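Carboxysome shell vertex protein CcmL (Thermosynechococcus elongatus, PDB 4N8F) probably forms the pentameric vertices of the carboxysome shell, the polyhedral compartment that encloses RuBisCO. Local coordinates at residues I3-G8 with V26-G31; D17-V22 with K72-A77. One frame throughout, in Å; residues are numbered along the deposited sequence.

Interaction 1 (I3-G8 with V26-G31); sequences IARVCG and VLQYLG
Ile3 meets Leu30 where two neighbouring antiparallel strands of the CcmL barrel, 2-11 and 24-30, pair up. Leu30 N donates to Ile3 O at 3.1 Å. A water gives one hydrogen bond to that same oxygen and another to Leu30 O, so it clips this end of the pair together. The two side chains cross at about a right angle, CG2 of Ile3 against CD1 of Leu30. Ala4 sits in a non-hydrogen-bonded pair with Tyr29, and its CB presses to 3.2 Å from Gln28 O. The Tyr29 side chain points away, and its OH is hydrogen-bonded to Glu41.

Arg5 and Gln28 form a hydrogen-bonded pair, joined by both backbone bonds. Their side chains run side by side in the same direction. With chi1 at 179°, Gln28 stretches CG away from its backbone N, and the extended chain carries OE1 up to the guanidinium edge. Arg5 NH2 donates to Gln28 OE1 at 2.8 Å, in the guanidinium plane; NE adds a weak bond. The guanidinium and amide planes are 61° apart. Asp52 forms a salt bridge with NH1 and Asp88 of a neighbouring subunit one with NH2; with Gln28 OE1 they probably fix the rotation of the group.

Val6 CG2 packs on Leu27 CD2 at 4.0 Å, on the side of the sheet away from Arg5. Next comes a classic beta bulge, where Cys7 and Gly8 both face Val26. Val26 O accepts from Cys7 N at 2.8 Å, nearly straight at 176°, and from Gly8 N at 3.3 Å. Val26 N returns a bond to Gly8 O, approaching from above the carbonyl plane.

Interaction 2 (D17-V22 with K72-A77); sequences DTLTGV and KPIDAA
Leu19 reaches across to Pro73 and Ile74 with a single methyl, CD2, and this is the tightly packed part of the contact. Leu19 CD2 lies 3.9 Å from both Pro73 CD and Ile74 CG2. The Leu19 and Ile74 side chains run antiparallel alongside one another. Ile74 has CG2 anti to its carbonyl carbon, which brings that methyl to Leu19 while CG1 takes the position between N and C (chi1 50°). Ile74 also packs on Ala44 and Ile66. Val79 of a neighbouring subunit touches Leu19, and Ala62 of that subunit touches Pro73, so this side is buried at the interface. The Thr18 hydroxyl closes on the proline ring, with OG1 of Thr18 3.1 Å from Pro73 CD.

The other side is looser and partly open to solvent. There the Lys72 chain runs along Thr18 O, with CG of Lys72 at 3.5 Å from that oxygen. Lys72 CE lies 3.9 Å from Val22 CG2. The lysine chain then bends at its last torsion (chi4 -4°), and NZ donates to Asn68 O. Cutting Lys72 back to an alanine would probably leave Val22 CG2 without the methylenes it packs on and deprive Asn68 O of this donor.

Each backbone is shaped by its own turns. Thr20 OG1 donates to Asp17 O at 3.1 Å, and a type II beta turn follows from Leu19 to Val22, with Gly21 at positive phi. The contact thus sets a 3-10 segment and a type II turn against an inverse gamma turn centred on Pro73, just before strand 76-81 of the barrel.

In the fold
From the N terminus, strand 2-11 comes first and interaction 1 joins it to strand 24-30, closing a loop of 17 residues between the segments. That loop holds 17-22, the first half of interaction 2. Its second half, 72-77, comes 49 residues later, leading into strand 76-81. The two closures therefore cross, their segments alternating along the chain. Their centres are about 19 Å apart, on opposite sides of the chain's centre. Interaction 1 joins adjacent strands within the sheet. Interaction 2 ties the connection between those strands to the approach to strand 76-81. Both reach the same sheet, and both border a second subunit of the pentamer.

Interaction 1 (I3-G8 with V26-G31)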
loop_
_atom_site.group_PDB
_atom_site.type_symbol
_atom_site.label_atom_id
_atom_site.label_comp_id
_atom_site.label_asym_id
_atom_site.label_seq_id
_atom_site.Cartn_x
_atom_site.Cartn_y
_atom_site.Cartn_z
ATOM N N ILE C 3 12.295 -9.053 -2.968
ATOM C CA ILE C 3 13.584 -9.587 -2.669
ATOM C C ILE C 3 14.450 -8.424 -2.165
ATOM O O ILE C 3 14.413 -7.311 -2.724
ATOM C CB ILE C 3 14.201 -10.171 -3.934
ATOM C CG1 ILE C 3 13.352 -11.344 -4.432
ATOM C CG2 ILE C 3 15.601 -10.684 -3.645
ATOM C CD1 ILE C 3 13.788 -11.837 -5.769
ATOM N N ALA C 4 15.210 -8.690 -1.127
ATOM C CA ALA C 4 16.137 -7.695 -0.571
ATOM C C ALA C 4 17.352 -8.370 0.024
ATOM O O ALA C 4 17.409 -9.602 0.284
ATOM C CB ALA C 4 15.442 -6.817 0.485
ATOM N N ARG C 5 18.346 -7.542 0.319
ATOM C CA ARG C 5 19.429 -8.046 1.066
ATOM C C ARG C 5 19.506 -7.362 2.418
ATOM O O ARG C 5 19.240 -6.167 2.525
ATOM C CB ARG C 5 20.744 -7.907 0.284
ATOM C CG ARG C 5 21.180 -6.500 -0.090
ATOM C CD ARG C 5 22.695 -6.578 -0.385
ATOM N NE ARG C 5 23.150 -5.292 -0.132
ATOM C CZ ARG C 5 23.884 -4.841 0.863
ATOM N NH1 ARG C 5 24.628 -5.561 1.717
ATOM N NH2 ARG C 5 23.936 -3.545 0.859
ATOM N N VAL C 6 19.978 -8.102 3.416
ATOM C CA VAL C 6 20.111 -7.534 4.740
ATOM C C VAL C 6 21.306 -6.701 4.750
ATOM O O VAL C 6 22.351 -7.151 4.374
ATOM C CB VAL C 6 20.337 -8.607 5.780
ATOM C CG1 VAL C 6 20.547 -7.992 7.147
ATOM C CG2 VAL C 6 19.181 -9.558 5.720
ATOM N N CYS C 7 21.198 -5.463 5.177
ATOM C CA CYS C 7 22.387 -4.659 5.096
ATOM C C CYS C 7 22.694 -3.894 6.303
ATOM O O CYS C 7 23.716 -3.252 6.293
ATOM C CB CYS C 7 22.354 -3.714 3.908
ATOM S SG CYS C 7 21.137 -2.423 4.055
ATOM N N GLY C 8 21.894 -3.993 7.368
ATOM C CA GLY C 8 22.261 -3.349 8.624
ATOM C C GLY C 8 21.224 -3.576 9.690
ATOM O O GLY C 8 20.495 -4.494 9.600
ATOM N N VAL C 26 17.843 -3.463 8.741
ATOM C CA VAL C 26 17.756 -2.678 7.531
ATOM C C VAL C 26 17.940 -3.558 6.281
ATOM O O VAL C 26 18.877 -4.339 6.202
ATOM C CB VAL C 26 18.796 -1.572 7.533
ATOM C CG1 VAL C 26 18.584 -0.648 6.350
ATOM C CG2 VAL C 26 18.776 -0.809 8.852
ATOM N N LEU C 27 17.043 -3.434 5.316
ATOM C CA LEU C 27 17.032 -4.196 4.058
ATOM C C LEU C 27 17.227 -3.227 2.863
ATOM O O LEU C 27 16.632 -2.152 2.823
ATOM C CB LEU C 27 15.700 -4.900 3.909
ATOM C CG LEU C 27 15.246 -5.780 5.093
ATOM C CD1 LEU C 27 14.001 -6.593 4.808
ATOM C CD2 LEU C 27 16.336 -6.778 5.453
ATOM N N GLN C 28 18.097 -3.589 1.935
ATOM C CA GLN C 28 18.197 -2.880 0.701
ATOM C C GLN C 28 17.487 -3.754 -0.336
ATOM O O GLN C 28 17.810 -4.907 -0.489
ATOM C CB GLN C 28 19.637 -2.698 0.292
ATOM C CG GLN C 28 19.772 -1.953 -1.051
ATOM C CD GLN C 28 21.199 -1.556 -1.352
ATOM O OE1 GLN C 28 22.140 -2.165 -0.848
ATOM N NE2 GLN C 28 21.367 -0.537 -2.187
ATOM N N TYR C 29 16.545 -3.167 -1.053
ATOM C CA TYR C 29 15.859 -3.875 -2.110
ATOM C C TYR C 29 16.797 -4.247 -3.261
ATOM O O TYR C 29 17.684 -3.480 -3.586
ATOM C CB TYR C 29 14.624 -3.066 -2.617
ATOM C CG TYR C 29 13.487 -3.008 -1.604
ATOM C CD1 TYR C 29 13.207 -1.848 -0.918
ATOM C CD2 TYR C 29 12.709 -4.149 -1.324
ATOM C CE1 TYR C 29 12.183 -1.785 -0.017
ATOM C CE2 TYR C 29 11.680 -4.092 -0.444
ATOM C CZ TYR C 29 11.429 -2.931 0.247
ATOM O OH TYR C 29 10.416 -2.886 1.184
ATOM N N LEU C 30 16.492 -5.385 -3.915
ATOM C CA LEU C 30 17.214 -5.865 -5.066
ATOM C C LEU C 30 16.320 -5.813 -6.318
ATOM O O LEU C 30 15.190 -6.283 -6.311
ATOM C CB LEU C 30 17.751 -7.269 -4.854
ATOM C CG LEU C 30 18.719 -7.443 -3.663
ATOM C CD1 LEU C 30 19.146 -8.920 -3.566
ATOM C CD2 LEU C 30 19.938 -6.568 -3.762
ATOM N N GLY C 31 16.881 -5.269 -7.369
ATOM C CA GLY C 31 16.191 -5.061 -8.656
ATOM C C GLY C 31 16.443 -6.175 -9.640
ATOM O O GLY C 31 16.861 -7.265 -9.291
HETATM O O HOH W 1 12.925 -5.878 -4.647
#

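Interaction 2 (D17-V22 with K72-A77)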
loop_
_atom_site.group_PDB
_atom_site.type_symbol
_atom_site.label_atom_id
_atom_site.label_comp_id
_atom_site.label_asym_id
_atom_site.label_seq_id
_atom_site.Cartn_x
_atom_site.Cartn_y
_atom_site.Cartn_z
ATOM N N ASP C 17 5.634 -0.669 23.601
ATOM C CA ASP C 17 5.814 -1.859 24.459
ATOM C C ASP C 17 5.730 -3.170 23.711
ATOM O O ASP C 17 6.354 -4.150 24.087
ATOM C CB ASP C 17 4.670 -1.940 25.460
ATOM C CG ASP C 17 4.841 -1.034 26.633
ATOM O OD1 ASP C 17 5.881 -0.397 26.697
ATOM O OD2 ASP C 17 3.933 -0.968 27.479
ATOM N N THR C 18 4.879 -3.201 22.700
ATOM C CA THR C 18 4.668 -4.422 21.928
ATOM C C THR C 18 5.887 -4.791 21.046
ATOM O O THR C 18 5.945 -5.857 20.490
ATOM C CB THR C 18 3.441 -4.217 21.017
ATOM O OG1 THR C 18 3.562 -2.958 20.316
ATOM C CG2 THR C 18 2.193 -4.163 21.863
ATOM N N LEU C 19 6.826 -3.866 20.891
ATOM C CA LEU C 19 8.057 -4.112 20.177
ATOM C C LEU C 19 9.259 -4.514 21.015
ATOM O O LEU C 19 10.329 -4.647 20.465
ATOM C CB LEU C 19 8.427 -2.898 19.343
ATOM C CG LEU C 19 7.317 -2.432 18.423
ATOM C CD1 LEU C 19 7.789 -1.223 17.641
ATOM C CD2 LEU C 19 6.936 -3.593 17.529
ATOM N N THR C 20 9.093 -4.755 22.322
ATOM C CA THR C 20 10.184 -5.280 23.137
ATOM C C THR C 20 10.805 -6.567 22.585
ATOM O O THR C 20 10.096 -7.484 22.223
ATOM C CB THR C 20 9.673 -5.561 24.561
ATOM O OG1 THR C 20 9.238 -4.310 25.132
ATOM C CG2 THR C 20 10.736 -6.098 25.406
ATOM N N GLY C 21 12.129 -6.601 22.484
ATOM C CA GLY C 21 12.865 -7.734 21.890
ATOM C C GLY C 21 12.757 -7.893 20.385
ATOM O O GLY C 21 13.190 -8.871 19.854
ATOM N N VAL C 22 12.152 -6.969 19.672
ATOM C CA VAL C 22 11.999 -7.177 18.241
ATOM C C VAL C 22 13.302 -6.758 17.576
ATOM O O VAL C 22 13.793 -5.666 17.801
ATOM C CB VAL C 22 10.843 -6.360 17.659
ATOM C CG1 VAL C 22 10.728 -6.594 16.135
ATOM C CG2 VAL C 22 9.534 -6.759 18.330
ATOM N N LYS C 72 1.591 -6.403 17.120
ATOM C CA LYS C 72 2.711 -5.524 16.915
ATOM C C LYS C 72 2.413 -4.536 15.789
ATOM O O LYS C 72 1.908 -4.926 14.739
ATOM C CB LYS C 72 3.994 -6.307 16.654
ATOM C CG LYS C 72 4.389 -7.307 17.755
ATOM C CD LYS C 72 5.790 -7.786 17.426
ATOM C CE LYS C 72 6.329 -8.908 18.327
ATOM N NZ LYS C 72 5.478 -9.327 19.455
ATOM N N PRO C 73 2.699 -3.255 16.000
ATOM C CA PRO C 73 2.487 -2.211 14.986
ATOM C C PRO C 73 3.589 -2.162 13.947
ATOM O O PRO C 73 4.286 -1.157 13.803
ATOM C CB PRO C 73 2.488 -0.906 15.810
ATOM C CG PRO C 73 3.269 -1.232 17.039
ATOM C CD PRO C 73 3.136 -2.701 17.293
ATOM N N ILE C 74 3.769 -3.272 13.254
ATOM C CA ILE C 74 4.813 -3.420 12.224
ATOM C C ILE C 74 4.163 -3.651 10.886
ATOM O O ILE C 74 3.101 -4.320 10.802
ATOM C CB ILE C 74 5.804 -4.552 12.538
ATOM C CG1 ILE C 74 5.044 -5.847 12.879
ATOM C CG2 ILE C 74 6.660 -4.205 13.736
ATOM C CD1 ILE C 74 5.951 -7.056 12.800
ATOM N N ASP C 75 4.799 -3.102 9.851
ATOM C CA ASP C 75 4.318 -3.141 8.497
ATOM C C ASP C 75 5.347 -3.764 7.522
ATOM O O ASP C 75 5.216 -3.692 6.346
ATOM C CB ASP C 75 3.914 -1.743 8.072
ATOM C CG ASP C 75 5.057 -0.810 7.886
ATOM O OD1 ASP C 75 6.208 -1.134 8.271
ATOM O OD2 ASP C 75 4.793 0.305 7.311
ATOM N N ALA C 76 6.404 -4.350 8.045
ATOM C CA ALA C 76 7.413 -5.036 7.219
ATOM C C ALA C 76 8.079 -6.121 8.057
ATOM O O ALA C 76 8.484 -5.870 9.221
ATOM C CB ALA C 76 8.431 -4.074 6.731
ATOM N N ALA C 77 8.222 -7.310 7.489
ATOM C CA ALA C 77 8.911 -8.392 8.201
ATOM C C ALA C 77 9.688 -9.247 7.239
ATOM O O ALA C 77 9.178 -9.535 6.131
ATOM C CB ALA C 77 7.928 -9.282 8.935
#